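Local coordinates for protein prephenate dehydrogenase (Corynebacterium glutamicum ATCC 13032, PDB 3KTD) that probably catalyses the NAD(P)+-dependent oxidative decarboxylation of prephenate to 4-hydroxyphenylpyruvate on the way to tyrosine, at residues C12-G17 and A56-T61; S33-N38 and E68-V73; A194-H199 and V253-E258; L200-A205 and A234-G239; K326-A331 and A336-F341. All coordinates share one frame; numbering follows the deposited sequence.

Contact 1: C12-G17 and A56-T61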
# COMPACT_ATOMS: atom_id res chain seq x y z
N CYS A 12 -26.83 -20.94 10.16
CA CYS A 12 -27.74 -19.81 10.46
C CYS A 12 -26.95 -18.50 10.63
O CYS A 12 -26.34 -18.27 11.68
CB CYS A 12 -28.55 -20.12 11.72
SG CYS A 12 -29.68 -18.82 12.26
N ILE A 13 -26.98 -17.63 9.61
CA ILE A 13 -26.17 -16.40 9.60
C ILE A 13 -26.91 -15.18 10.17
O ILE A 13 -27.94 -14.77 9.65
CB ILE A 13 -25.68 -16.05 8.17
CG1 ILE A 13 -24.93 -17.22 7.54
CG2 ILE A 13 -24.76 -14.84 8.22
CD1 ILE A 13 -24.67 -17.07 6.08
N LEU A 14 -26.37 -14.61 11.25
CA LEU A 14 -26.96 -13.44 11.88
C LEU A 14 -26.17 -12.21 11.44
O LEU A 14 -25.00 -12.02 11.79
CB LEU A 14 -26.97 -13.60 13.40
CG LEU A 14 -28.16 -14.34 14.02
CD1 LEU A 14 -28.79 -15.39 13.11
CD2 LEU A 14 -27.76 -14.96 15.37
N GLY A 15 -26.82 -11.37 10.64
CA GLY A 15 -26.16 -10.24 10.00
C GLY A 15 -25.82 -10.67 8.59
O GLY A 15 -25.11 -11.66 8.39
N LEU A 16 -26.33 -9.92 7.61
CA LEU A 16 -26.14 -10.24 6.20
C LEU A 16 -25.56 -9.09 5.40
O LEU A 16 -26.17 -8.61 4.44
CB LEU A 16 -27.46 -10.72 5.58
CG LEU A 16 -27.95 -12.05 6.16
CD1 LEU A 16 -29.35 -12.42 5.65
CD2 LEU A 16 -26.94 -13.15 5.85
N GLY A 17 -24.36 -8.66 5.80
CA GLY A 17 -23.60 -7.62 5.08
C GLY A 17 -22.53 -8.25 4.21
O GLY A 17 -22.67 -9.38 3.75
N ALA A 56 -36.30 -10.93 9.03
CA ALA A 56 -35.93 -9.73 9.78
C ALA A 56 -36.43 -9.86 11.21
O ALA A 56 -36.44 -8.89 11.97
CB ALA A 56 -36.48 -8.47 9.10
N ASP A 57 -36.81 -11.08 11.57
CA ASP A 57 -37.36 -11.42 12.87
C ASP A 57 -36.30 -12.22 13.64
O ASP A 57 -36.19 -13.45 13.49
CB ASP A 57 -38.64 -12.23 12.66
CG ASP A 57 -39.40 -12.50 13.94
OD1 ASP A 57 -38.82 -12.34 15.03
OD2 ASP A 57 -40.58 -12.90 13.86
N LEU A 58 -35.51 -11.54 14.47
CA LEU A 58 -34.42 -12.19 15.21
C LEU A 58 -34.90 -13.28 16.15
O LEU A 58 -34.29 -14.35 16.24
CB LEU A 58 -33.61 -11.16 15.99
CG LEU A 58 -32.42 -11.75 16.76
CD1 LEU A 58 -31.38 -12.37 15.83
CD2 LEU A 58 -31.81 -10.69 17.61
N GLU A 59 -35.99 -13.02 16.87
CA GLU A 59 -36.54 -14.02 17.79
C GLU A 59 -36.95 -15.29 17.03
O GLU A 59 -36.68 -16.40 17.48
CB GLU A 59 -37.75 -13.48 18.57
CG GLU A 59 -38.10 -14.34 19.80
CD GLU A 59 -39.54 -14.18 20.28
OE1 GLU A 59 -40.36 -13.57 19.57
OE2 GLU A 59 -39.84 -14.69 21.39
N ALA A 60 -37.60 -15.11 15.88
CA ALA A 60 -38.08 -16.25 15.09
C ALA A 60 -36.91 -17.06 14.54
O ALA A 60 -36.95 -18.30 14.56
CB ALA A 60 -38.98 -15.78 13.96
N THR A 61 -35.87 -16.36 14.07
CA THR A 61 -34.70 -17.02 13.50
C THR A 61 -34.01 -17.89 14.54
O THR A 61 -33.68 -19.04 14.26
CB THR A 61 -33.69 -16.01 12.94
OG1 THR A 61 -34.30 -15.24 11.90
CG2 THR A 61 -32.46 -16.72 12.38

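Contact 2: S33-N38 and E68-V73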
# COMPACT_ATOMS: atom_id res chain seq x y z
N SER A 33 -27.54 -26.34 3.21
CA SER A 33 -28.67 -25.78 3.95
C SER A 33 -28.25 -24.53 4.72
O SER A 33 -27.37 -24.60 5.57
CB SER A 33 -29.21 -26.84 4.92
OG SER A 33 -30.33 -26.34 5.63
N VAL A 34 -28.88 -23.40 4.42
CA VAL A 34 -28.54 -22.14 5.08
C VAL A 34 -29.70 -21.14 5.09
O VAL A 34 -30.52 -21.10 4.17
CB VAL A 34 -27.32 -21.48 4.40
CG1 VAL A 34 -27.64 -21.11 2.95
CG2 VAL A 34 -26.86 -20.26 5.17
N PHE A 35 -29.74 -20.33 6.14
CA PHE A 35 -30.74 -19.27 6.27
C PHE A 35 -30.17 -18.17 7.17
O PHE A 35 -29.17 -18.38 7.84
CB PHE A 35 -32.08 -19.83 6.79
CG PHE A 35 -32.03 -20.37 8.20
CD1 PHE A 35 -31.39 -21.56 8.48
CD2 PHE A 35 -32.67 -19.70 9.23
CE1 PHE A 35 -31.35 -22.06 9.78
CE2 PHE A 35 -32.64 -20.20 10.53
CZ PHE A 35 -31.98 -21.38 10.80
N GLY A 36 -30.78 -16.99 7.19
CA GLY A 36 -30.21 -15.90 7.97
C GLY A 36 -31.13 -14.75 8.32
O GLY A 36 -32.29 -14.71 7.92
N TYR A 37 -30.57 -13.80 9.06
CA TYR A 37 -31.31 -12.65 9.56
C TYR A 37 -30.62 -11.35 9.20
O TYR A 37 -29.40 -11.21 9.35
CB TYR A 37 -31.47 -12.78 11.09
CG TYR A 37 -31.66 -11.48 11.84
CD1 TYR A 37 -32.87 -10.79 11.79
CD2 TYR A 37 -30.64 -10.95 12.61
CE1 TYR A 37 -33.05 -9.60 12.48
CE2 TYR A 37 -30.80 -9.76 13.30
CZ TYR A 37 -32.01 -9.09 13.23
OH TYR A 37 -32.17 -7.90 13.92
N ASN A 38 -31.41 -10.41 8.69
CA ASN A 38 -30.99 -9.04 8.42
C ASN A 38 -31.95 -8.16 9.21
O ASN A 38 -33.16 -8.38 9.15
CB ASN A 38 -31.10 -8.73 6.93
CG ASN A 38 -30.46 -7.38 6.55
OD1 ASN A 38 -30.17 -6.55 7.41
ND2 ASN A 38 -30.24 -7.17 5.25
N GLU A 68 -33.39 -26.60 14.93
CA GLU A 68 -32.61 -27.39 13.95
C GLU A 68 -31.14 -27.63 14.33
O GLU A 68 -30.37 -28.17 13.53
CB GLU A 68 -32.65 -26.69 12.58
CG GLU A 68 -34.05 -26.45 12.00
CD GLU A 68 -34.05 -25.72 10.65
OE1 GLU A 68 -32.96 -25.42 10.11
OE2 GLU A 68 -35.15 -25.46 10.12
N ASP A 69 -30.76 -27.26 15.55
CA ASP A 69 -29.36 -27.31 16.00
C ASP A 69 -28.40 -26.68 14.97
O ASP A 69 -27.37 -27.26 14.62
CB ASP A 69 -28.91 -28.74 16.34
CG ASP A 69 -27.53 -28.79 17.04
OD1 ASP A 69 -27.28 -27.97 17.96
OD2 ASP A 69 -26.70 -29.64 16.65
N ALA A 70 -28.75 -25.50 14.47
CA ALA A 70 -27.96 -24.85 13.44
C ALA A 70 -26.68 -24.27 14.00
O ALA A 70 -26.62 -23.86 15.16
CB ALA A 70 -28.76 -23.75 12.76
N LEU A 71 -25.65 -24.24 13.16
CA LEU A 71 -24.43 -23.54 13.50
C LEU A 71 -24.75 -22.07 13.26
O LEU A 71 -25.16 -21.71 12.17
CB LEU A 71 -23.28 -23.99 12.61
CG LEU A 71 -21.97 -23.23 12.77
CD1 LEU A 71 -21.38 -23.38 14.15
CD2 LEU A 71 -20.99 -23.71 11.70
N ILE A 72 -24.60 -21.24 14.29
CA ILE A 72 -24.95 -19.82 14.20
C ILE A 72 -23.71 -18.98 13.91
O ILE A 72 -22.75 -19.00 14.68
CB ILE A 72 -25.60 -19.31 15.50
CG1 ILE A 72 -26.86 -20.12 15.83
CG2 ILE A 72 -25.95 -17.84 15.38
CD1 ILE A 72 -27.60 -19.63 17.06
N VAL A 73 -23.73 -18.22 12.82
CA VAL A 73 -22.61 -17.34 12.50
C VAL A 73 -22.97 -15.91 12.89
O VAL A 73 -23.93 -15.34 12.36
CB VAL A 73 -22.27 -17.39 10.99
CG1 VAL A 73 -21.19 -16.37 10.66
CG2 VAL A 73 -21.83 -18.78 10.57
O HOH W 1 -33.11 -25.30 7.44

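Contact 3: A194-H199 and V253-E258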
# COMPACT_ATOMS: atom_id res chain seq x y z
N ALA A 194 -2.57 -10.03 13.69
CA ALA A 194 -3.44 -9.00 13.12
C ALA A 194 -2.97 -7.61 13.52
O ALA A 194 -3.16 -6.66 12.77
CB ALA A 194 -4.86 -9.20 13.57
N ALA A 195 -2.37 -7.48 14.70
CA ALA A 195 -1.86 -6.19 15.16
C ALA A 195 -0.78 -5.73 14.19
O ALA A 195 -0.74 -4.56 13.78
CB ALA A 195 -1.29 -6.29 16.56
N ARG A 196 0.08 -6.68 13.81
CA ARG A 196 1.19 -6.40 12.92
C ARG A 196 0.75 -6.20 11.48
O ARG A 196 1.05 -5.16 10.89
CB ARG A 196 2.21 -7.54 12.98
CG ARG A 196 2.89 -7.71 14.34
CD ARG A 196 3.72 -9.00 14.39
NE ARG A 196 4.48 -9.11 15.62
CZ ARG A 196 5.63 -8.51 15.88
NH1 ARG A 196 6.21 -7.71 14.98
NH2 ARG A 196 6.22 -8.69 17.05
N VAL A 197 0.02 -7.16 10.93
CA VAL A 197 -0.25 -7.17 9.49
C VAL A 197 -1.51 -6.44 9.02
O VAL A 197 -1.73 -6.29 7.81
CB VAL A 197 -0.28 -8.61 8.93
CG1 VAL A 197 1.03 -9.31 9.23
CG2 VAL A 197 -1.44 -9.38 9.51
N SER A 198 -2.32 -5.97 9.96
CA SER A 198 -3.58 -5.32 9.60
C SER A 198 -3.85 -4.03 10.38
O SER A 198 -4.18 -3.00 9.79
CB SER A 198 -4.73 -6.30 9.80
OG SER A 198 -5.98 -5.63 9.68
N HIS A 199 -3.72 -4.09 11.70
CA HIS A 199 -4.01 -2.94 12.54
C HIS A 199 -2.92 -1.87 12.41
O HIS A 199 -3.24 -0.72 12.14
CB HIS A 199 -4.27 -3.37 13.99
CG HIS A 199 -5.35 -4.40 14.13
ND1 HIS A 199 -5.41 -5.29 15.18
CD2 HIS A 199 -6.38 -4.73 13.31
CE1 HIS A 199 -6.45 -6.09 15.03
NE2 HIS A 199 -7.06 -5.77 13.90
N VAL A 253 0.01 -2.05 20.52
CA VAL A 253 1.06 -1.21 21.08
C VAL A 253 2.41 -1.91 21.00
O VAL A 253 3.41 -1.26 20.68
CB VAL A 253 0.75 -0.78 22.53
CG1 VAL A 253 1.94 -0.08 23.17
CG2 VAL A 253 -0.47 0.12 22.55
N LYS A 254 2.46 -3.22 21.26
CA LYS A 254 3.72 -3.97 21.12
C LYS A 254 4.21 -3.86 19.68
O LYS A 254 5.40 -3.67 19.42
CB LYS A 254 3.55 -5.46 21.46
CG LYS A 254 3.36 -5.78 22.94
CD LYS A 254 3.01 -7.27 23.14
CE LYS A 254 2.46 -7.58 24.54
NZ LYS A 254 3.51 -7.51 25.60
N ALA A 255 3.27 -3.98 18.75
CA ALA A 255 3.57 -3.86 17.32
C ALA A 255 4.01 -2.42 16.96
O ALA A 255 5.03 -2.23 16.31
CB ALA A 255 2.35 -4.28 16.50
N LEU A 256 3.25 -1.43 17.41
CA LEU A 256 3.57 -0.03 17.13
C LEU A 256 4.93 0.38 17.72
O LEU A 256 5.65 1.18 17.12
CB LEU A 256 2.45 0.89 17.62
CG LEU A 256 2.57 2.41 17.37
CD1 LEU A 256 2.87 2.73 15.93
CD2 LEU A 256 1.29 3.11 17.80
N ASP A 257 5.29 -0.19 18.88
CA ASP A 257 6.58 0.08 19.51
C ASP A 257 7.74 -0.45 18.70
O ASP A 257 8.83 0.12 18.73
CB ASP A 257 6.65 -0.49 20.93
CG ASP A 257 5.94 0.37 21.94
OD1 ASP A 257 5.27 1.34 21.53
OD2 ASP A 257 6.05 0.09 23.16
N GLU A 258 7.51 -1.57 18.01
CA GLU A 258 8.53 -2.09 17.12
C GLU A 258 8.69 -1.11 15.95
O GLU A 258 9.80 -0.81 15.53
CB GLU A 258 8.18 -3.48 16.60
CG GLU A 258 8.32 -4.59 17.63
CD GLU A 258 8.37 -5.98 17.00
OE1 GLU A 258 8.61 -6.11 15.77
OE2 GLU A 258 8.19 -6.97 17.75

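Contact 4: L200-A205 and A234-G239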
# COMPACT_ATOMS: atom_id res chain seq x y z
N LEU A 200 -1.65 -2.24 12.55
CA LEU A 200 -0.56 -1.29 12.33
C LEU A 200 -0.62 -0.79 10.89
O LEU A 200 -0.34 0.39 10.64
CB LEU A 200 0.81 -1.94 12.59
CG LEU A 200 2.07 -1.09 12.36
CD1 LEU A 200 2.16 0.07 13.36
CD2 LEU A 200 3.32 -1.96 12.44
N THR A 201 -0.99 -1.68 9.96
CA THR A 201 -1.12 -1.30 8.55
C THR A 201 -2.06 -0.11 8.47
O THR A 201 -1.75 0.91 7.84
CB THR A 201 -1.64 -2.45 7.68
OG1 THR A 201 -0.75 -3.57 7.78
CG2 THR A 201 -1.77 -2.04 6.21
N HIS A 202 -3.20 -0.23 9.15
CA HIS A 202 -4.19 0.86 9.19
C HIS A 202 -3.68 2.13 9.90
O HIS A 202 -3.94 3.22 9.43
CB HIS A 202 -5.51 0.38 9.79
CG HIS A 202 -6.31 -0.48 8.86
ND1 HIS A 202 -6.40 -1.84 9.00
CD2 HIS A 202 -7.02 -0.16 7.75
CE1 HIS A 202 -7.15 -2.33 8.03
NE2 HIS A 202 -7.54 -1.33 7.26
N ILE A 203 -2.95 1.97 11.00
CA ILE A 203 -2.43 3.12 11.73
C ILE A 203 -1.44 3.91 10.86
O ILE A 203 -1.51 5.13 10.79
CB ILE A 203 -1.70 2.72 13.02
CG1 ILE A 203 -2.67 2.12 14.04
CG2 ILE A 203 -1.03 3.92 13.64
CD1 ILE A 203 -3.57 3.14 14.69
N LEU A 204 -0.52 3.20 10.21
CA LEU A 204 0.48 3.82 9.34
C LEU A 204 -0.18 4.50 8.14
O LEU A 204 0.26 5.57 7.71
CB LEU A 204 1.50 2.80 8.87
CG LEU A 204 2.36 2.11 9.94
CD1 LEU A 204 3.26 1.07 9.33
CD2 LEU A 204 3.18 3.11 10.72
N ALA A 205 -1.24 3.89 7.62
CA ALA A 205 -2.00 4.46 6.51
C ALA A 205 -2.63 5.82 6.87
O ALA A 205 -2.58 6.77 6.08
CB ALA A 205 -3.06 3.49 6.06
N ALA A 234 -6.83 4.07 4.51
CA ALA A 234 -7.20 5.26 5.29
C ALA A 234 -8.56 5.75 4.82
O ALA A 234 -9.14 6.67 5.41
CB ALA A 234 -6.19 6.35 5.10
N GLY A 235 -9.05 5.15 3.73
CA GLY A 235 -10.37 5.40 3.21
C GLY A 235 -11.42 4.60 3.96
O GLY A 235 -12.59 4.97 3.95
N THR A 236 -11.03 3.49 4.61
CA THR A 236 -12.02 2.72 5.36
C THR A 236 -12.62 3.59 6.46
O THR A 236 -12.12 4.68 6.77
CB THR A 236 -11.51 1.37 5.97
OG1 THR A 236 -10.60 1.63 7.04
CG2 THR A 236 -10.85 0.46 4.91
N ASP A 237 -13.71 3.11 7.04
CA ASP A 237 -14.50 3.89 7.96
C ASP A 237 -13.80 4.11 9.29
O ASP A 237 -13.28 3.16 9.89
CB ASP A 237 -15.84 3.20 8.20
CG ASP A 237 -16.87 4.14 8.73
OD1 ASP A 237 -16.76 4.53 9.92
OD2 ASP A 237 -17.79 4.50 7.96
N PRO A 238 -13.79 5.36 9.77
CA PRO A 238 -13.19 5.66 11.06
C PRO A 238 -13.75 4.78 12.18
O PRO A 238 -12.99 4.34 13.05
CB PRO A 238 -13.56 7.12 11.29
CG PRO A 238 -13.73 7.69 9.94
CD PRO A 238 -14.23 6.58 9.07
N GLY A 239 -15.06 4.51 12.16
CA GLY A 239 -15.69 3.67 13.18
C GLY A 239 -15.04 2.30 13.26
O GLY A 239 -14.75 1.80 14.36

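Contact 5: K326-A331 and A336-F341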
# COMPACT_ATOMS: atom_id res chain seq x y z
N LYS A 326 -2.21 -31.57 18.77
CA LYS A 326 -0.88 -30.97 18.67
C LYS A 326 -0.58 -30.48 17.25
O LYS A 326 0.20 -29.54 17.06
CB LYS A 326 0.22 -31.91 19.18
CG LYS A 326 0.30 -32.00 20.71
N GLN A 327 -1.22 -31.09 16.25
CA GLN A 327 -1.07 -30.63 14.87
C GLN A 327 -1.67 -29.24 14.64
O GLN A 327 -1.25 -28.52 13.73
CB GLN A 327 -1.66 -31.65 13.87
CG GLN A 327 -0.85 -32.94 13.75
CD GLN A 327 0.58 -32.67 13.27
OE1 GLN A 327 0.80 -31.95 12.29
NE2 GLN A 327 1.56 -33.23 13.97
N LEU A 328 -2.64 -28.85 15.46
CA LEU A 328 -3.22 -27.51 15.40
C LEU A 328 -2.21 -26.44 15.83
O LEU A 328 -2.14 -25.37 15.23
CB LEU A 328 -4.48 -27.41 16.26
CG LEU A 328 -5.68 -28.15 15.69
CD1 LEU A 328 -6.78 -28.32 16.73
CD2 LEU A 328 -6.18 -27.40 14.46
N ILE A 329 -1.42 -26.74 16.87
CA ILE A 329 -0.35 -25.83 17.33
C ILE A 329 0.77 -25.78 16.29
O ILE A 329 1.35 -24.73 16.02
CB ILE A 329 0.23 -26.26 18.71
CG1 ILE A 329 -0.81 -26.11 19.82
CG2 ILE A 329 1.43 -25.42 19.07
CD1 ILE A 329 -0.27 -26.40 21.20
N HIS A 330 1.07 -26.94 15.70
CA HIS A 330 2.08 -27.06 14.67
C HIS A 330 1.66 -26.22 13.46
O HIS A 330 2.49 -25.57 12.84
CB HIS A 330 2.29 -28.54 14.32
CG HIS A 330 3.52 -28.82 13.49
ND1 HIS A 330 3.61 -29.91 12.64
CD2 HIS A 330 4.69 -28.16 13.38
CE1 HIS A 330 4.79 -29.90 12.05
NE2 HIS A 330 5.47 -28.85 12.48
N ALA A 331 0.37 -26.21 13.15
CA ALA A 331 -0.15 -25.41 12.04
C ALA A 331 -0.10 -23.91 12.37
O ALA A 331 0.18 -23.09 11.49
CB ALA A 331 -1.57 -25.82 11.72
N ALA A 336 0.27 -22.75 8.72
CA ALA A 336 -0.20 -23.75 7.78
C ALA A 336 -1.71 -23.70 7.68
O ALA A 336 -2.39 -23.46 8.67
CB ALA A 336 0.25 -25.12 8.21
N ARG A 337 -2.23 -23.89 6.47
CA ARG A 337 -3.66 -24.06 6.28
C ARG A 337 -3.91 -25.54 6.54
O ARG A 337 -2.96 -26.33 6.51
CB ARG A 337 -4.10 -23.66 4.87
CG ARG A 337 -3.62 -24.60 3.76
CD ARG A 337 -3.98 -24.07 2.36
NE ARG A 337 -3.68 -25.10 1.36
CZ ARG A 337 -4.48 -26.13 1.06
NH1 ARG A 337 -5.67 -26.28 1.65
NH2 ARG A 337 -4.10 -27.01 0.14
N ILE A 338 -5.15 -25.92 6.80
CA ILE A 338 -5.46 -27.32 7.10
C ILE A 338 -6.60 -27.90 6.26
O ILE A 338 -7.46 -27.17 5.78
CB ILE A 338 -5.80 -27.53 8.60
CG1 ILE A 338 -7.15 -26.91 8.95
CG2 ILE A 338 -4.70 -26.93 9.48
CD1 ILE A 338 -7.53 -27.10 10.40
N GLU A 339 -6.57 -29.21 6.12
CA GLU A 339 -7.62 -29.97 5.43
C GLU A 339 -7.92 -31.17 6.33
O GLU A 339 -7.01 -31.93 6.64
CB GLU A 339 -7.13 -30.43 4.05
CG GLU A 339 -7.15 -29.34 2.94
CD GLU A 339 -8.55 -29.08 2.33
OE1 GLU A 339 -9.46 -29.94 2.46
OE2 GLU A 339 -8.74 -28.00 1.71
N VAL A 340 -9.17 -31.33 6.75
CA VAL A 340 -9.52 -32.39 7.70
C VAL A 340 -10.09 -33.64 7.04
O VAL A 340 -11.11 -33.58 6.36
CB VAL A 340 -10.49 -31.87 8.79
CG1 VAL A 340 -9.97 -30.55 9.35
CG2 VAL A 340 -11.88 -31.68 8.24
N PHE A 341 -9.41 -34.77 7.23
CA PHE A 341 -9.88 -36.06 6.71
C PHE A 341 -10.44 -36.94 7.84
O PHE A 341 -10.78 -36.47 8.93
CB PHE A 341 -8.75 -36.80 5.97
CG PHE A 341 -8.33 -36.15 4.67
CD1 PHE A 341 -9.07 -35.11 4.08
CD2 PHE A 341 -7.22 -36.63 3.98
CE1 PHE A 341 -8.68 -34.54 2.87
CE2 PHE A 341 -6.83 -36.07 2.76
CZ PHE A 341 -7.56 -35.02 2.21
OXT PHE A 341 -10.60 -38.16 7.69

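Contact 1: C12-G17 and A56-T61
A trans first torsion (chi1 178°) carries Cys-12 SG away from its own backbone N and out to helix 58-67, where Thr-61 presents CG2, a methyl likewise trans to its backbone N. SG and that methyl stand 3.5 Å apart. The setting is the Rossmann-type nucleotide-binding domain: strand 11-14 runs into a glycine-rich turn holding Gly-15 and Gly-17, a pattern consistent with dinucleotide binding, and Gly-17 sits just ahead of the helix that follows. Two residues up the strand, Leu-14 CD1 reaches the same methyl, 4.0 Å from Thr-61 CG2, the two side chains running antiparallel alongside each other. Leu-58, one turn earlier on the helix, crosses Leu-14 at roughly a right angle, its CD1 lying 4.2 Å from Leu-14 CG. The helix thus packs on the sheet through methyls, the sulfur and the CG of Leu-14, with Phe-35 and Tyr-37 of the neighbouring strand also against Thr-61. Thr-61 keeps its polar branch off this apolar seam: OG1 turns back to Asp-57 O, which also accepts Thr-61 N. Asp-57 itself N-caps the helix, OD1 taking Ala-60 N at 3.1 Å from above the carboxylate plane.

Contact 2: S33-N38 and E68-V73
Phe-35 meets Glu-68 and Ala-70 across strand 11-14, which lies between them in a Rossmann-type sheet: strands 34-37 and 71-74 flank strand 11-14, so the two segments reach each other by side chains over the strand between them. The aromatic ring makes that bridge. Its CG stands between the backbone N and the carbonyl carbon (chi1 66°), the crowded position for a side chain, and this brings CE1 over toward the second segment. There CE1 lies 4.3 Å from Ala-70 CB, an apolar touch at an oblique approach to the ring. Cys-12 of the intervening strand packs against both of these residues.

Glu-68 comes from the turn that follows helix 58-67. Its chain is extended beyond CG (chi2 179°), long enough to lay the carboxylate beside the ring, with OE1 3.7 Å from Phe-35 CE1 and the two planes 59° apart. The two only touch at van der Waals distance. Arg-64 adds to the group: it makes a cation-pi contact with Phe-35 and a long, weak ion pair with Glu-68 OE2, so the arginine's charge lies near both groups. Asp-69 turns another way, to a salt bridge with Arg-9.

A water lies between the turn and Ser-33, at the start of the first segment. It donates to Glu-68 OE1 at 2.7 Å and reaches Ser-33 OG only weakly, at 3.5 Å.

Contact 3: A194-H199 and V253-E258
Arg-196 grips Glu-258 end-on, with one terminal nitrogen for each carboxylate oxygen: NH1 donates to Glu-258 OE1 at 3.0 Å, and NH2 to Glu-258 OE2 at 2.7 Å, a two-pronged salt bridge. Both oxygens lie close to the guanidinium plane, so the arginine is used along its edge. The acid, however, is turned; its plane stands 63° from that of the guanidinium, and both nitrogens come in from above the carboxylate plane rather than within that plane. Two bonds fix the rotation of the arginine head. An arginine chain extended from CG to NE supplies the reach, and the glutamate, stretched beyond CG, comes to meet it. The second subunit joins in: Arg-196 NH1 also bonds to Val-211 O, and Glu-258 OE1 to Asn-214 ND2, both of that other chain.

Beneath the salt bridge, Ala-255 points its methyl into the first helix. Its CB lies 4.1 Å from Arg-196 CG, and 4.2 Å from Ala-195 CB. The methyls of Ala-195 and Ala-255 allow close backbones; the nearest CA pair, Arg-196 and Ala-255, is 5.6 Å apart. Both Ala-195 and Arg-196 lie in a wider pi-type turn, where His-199 N bonds to Ala-194 O at 2.8 Å. The axes of the two segments approach to 8.8 Å and cross at -69°, a steep helix-helix packing within the helical dimerization domain of prephenate dehydrogenases, set directly against the partner subunit.

Contact 4: L200-A205 and A234-G239
Ala-205 on helix 187-214 and Ala-234, in the 3-10 turn before helix 238-247, bring their CA atoms to 5.4 Å, the nearest the two backbones come. With just methyls between them, CB of Ala-205 lies 4.3 Å from CB of Ala-234. The second methyl also rests against the helix backbone, Ala-234 CB being 3.8 Å from Ala-205 O, while Ala-205 CB faces the Ala-234 N. One turn back, the ring of His-202 comes near Thr-236, the two side chains crossing at about a right angle. CD2 of the ring is 4.1 Å from Thr-236 OG1, a packing distance. This is the helical dimerization domain, where the long helix is lined here by the loop leading into helix 238-247; Met-244 of that helix also packs on His-202. The polar ends look elsewhere: His-202 ND1 bonds weakly to Ser-198 O, and Thr-236 OG1, set between its backbone N and carbonyl carbon (chi1 70°), turns to Val-233 O. Pro-238 and Ile-203 pack on Tyr-285 and Leu-280 of the second subunit, respectively. Asp-237 N-caps helix 238-247: OD1 uses its anti lone pair to accept Gly-239 N at 2.8 Å.

Contact 5: K326-A331 and A336-F341
Ile-338 points its CB from strand 337-340 at helix 324-334 and splits there into two branches. With CG1 set between the backbone N and the carbonyl carbon (chi1 71°), CG2 is the branch turned to the end of the helix segment, where it meets Ala-331 CB at 4.0 Å. CG1 serves as a spacer; its extended continuation (chi2 179°) carries CD1 back along the helix, one turn earlier, to Leu-328, whose CD2 lies 4.3 Å from that tip. One isoleucine therefore spans a full turn. Leu-328 starts out pointing away from the strand and only its branch end comes back to it. Trp-168 and Pro-184 pack on both Leu-328 and Ile-338, so the tips are enclosed between the helix and neighbouring parts of the chain.

Nearer the connection, Ala-331 does double duty. Its CB packs 4.0 Å from Ala-336 CB, and its O accepts Ala-336 N at 2.8 Å. The donor lies in the carbonyl plane, on a lone pair, although the N-H is bent to 142°. That bond ties the last turns of the helix to the residue just before the strand. On the strand's other side Arg-337 NH1 forms a salt bridge with Glu-339 OE2 at 3.5 Å. Strand 314-317, helix 324-334 and strand 337-340 make up a beta-alpha-beta crossover with parallel strands, and the contact joins its helix to its second strand.

In the fold
Contacts 1 and 2 interlock in the nucleotide-binding domain: their centres are 8 Å apart, their segments alternate along the chain, and strand 11-14 pairs with the strands of contact 2 on both sides. The glycine-rich turn of contact 1 is consistent with a dinucleotide-binding site. Contacts 3 and 4 share helix 187-214 in the dimerization domain, with centres 13 Å apart; contact 4 nests inside the loop closed by contact 3, and both touch the second subunit. Contacts 1 and 3 lie 34 Å apart between centres, on opposite sides of the chain's centre. Contact 5 stands apart, 25 Å from contact 3 and 26 Å from contact 2, centre to centre.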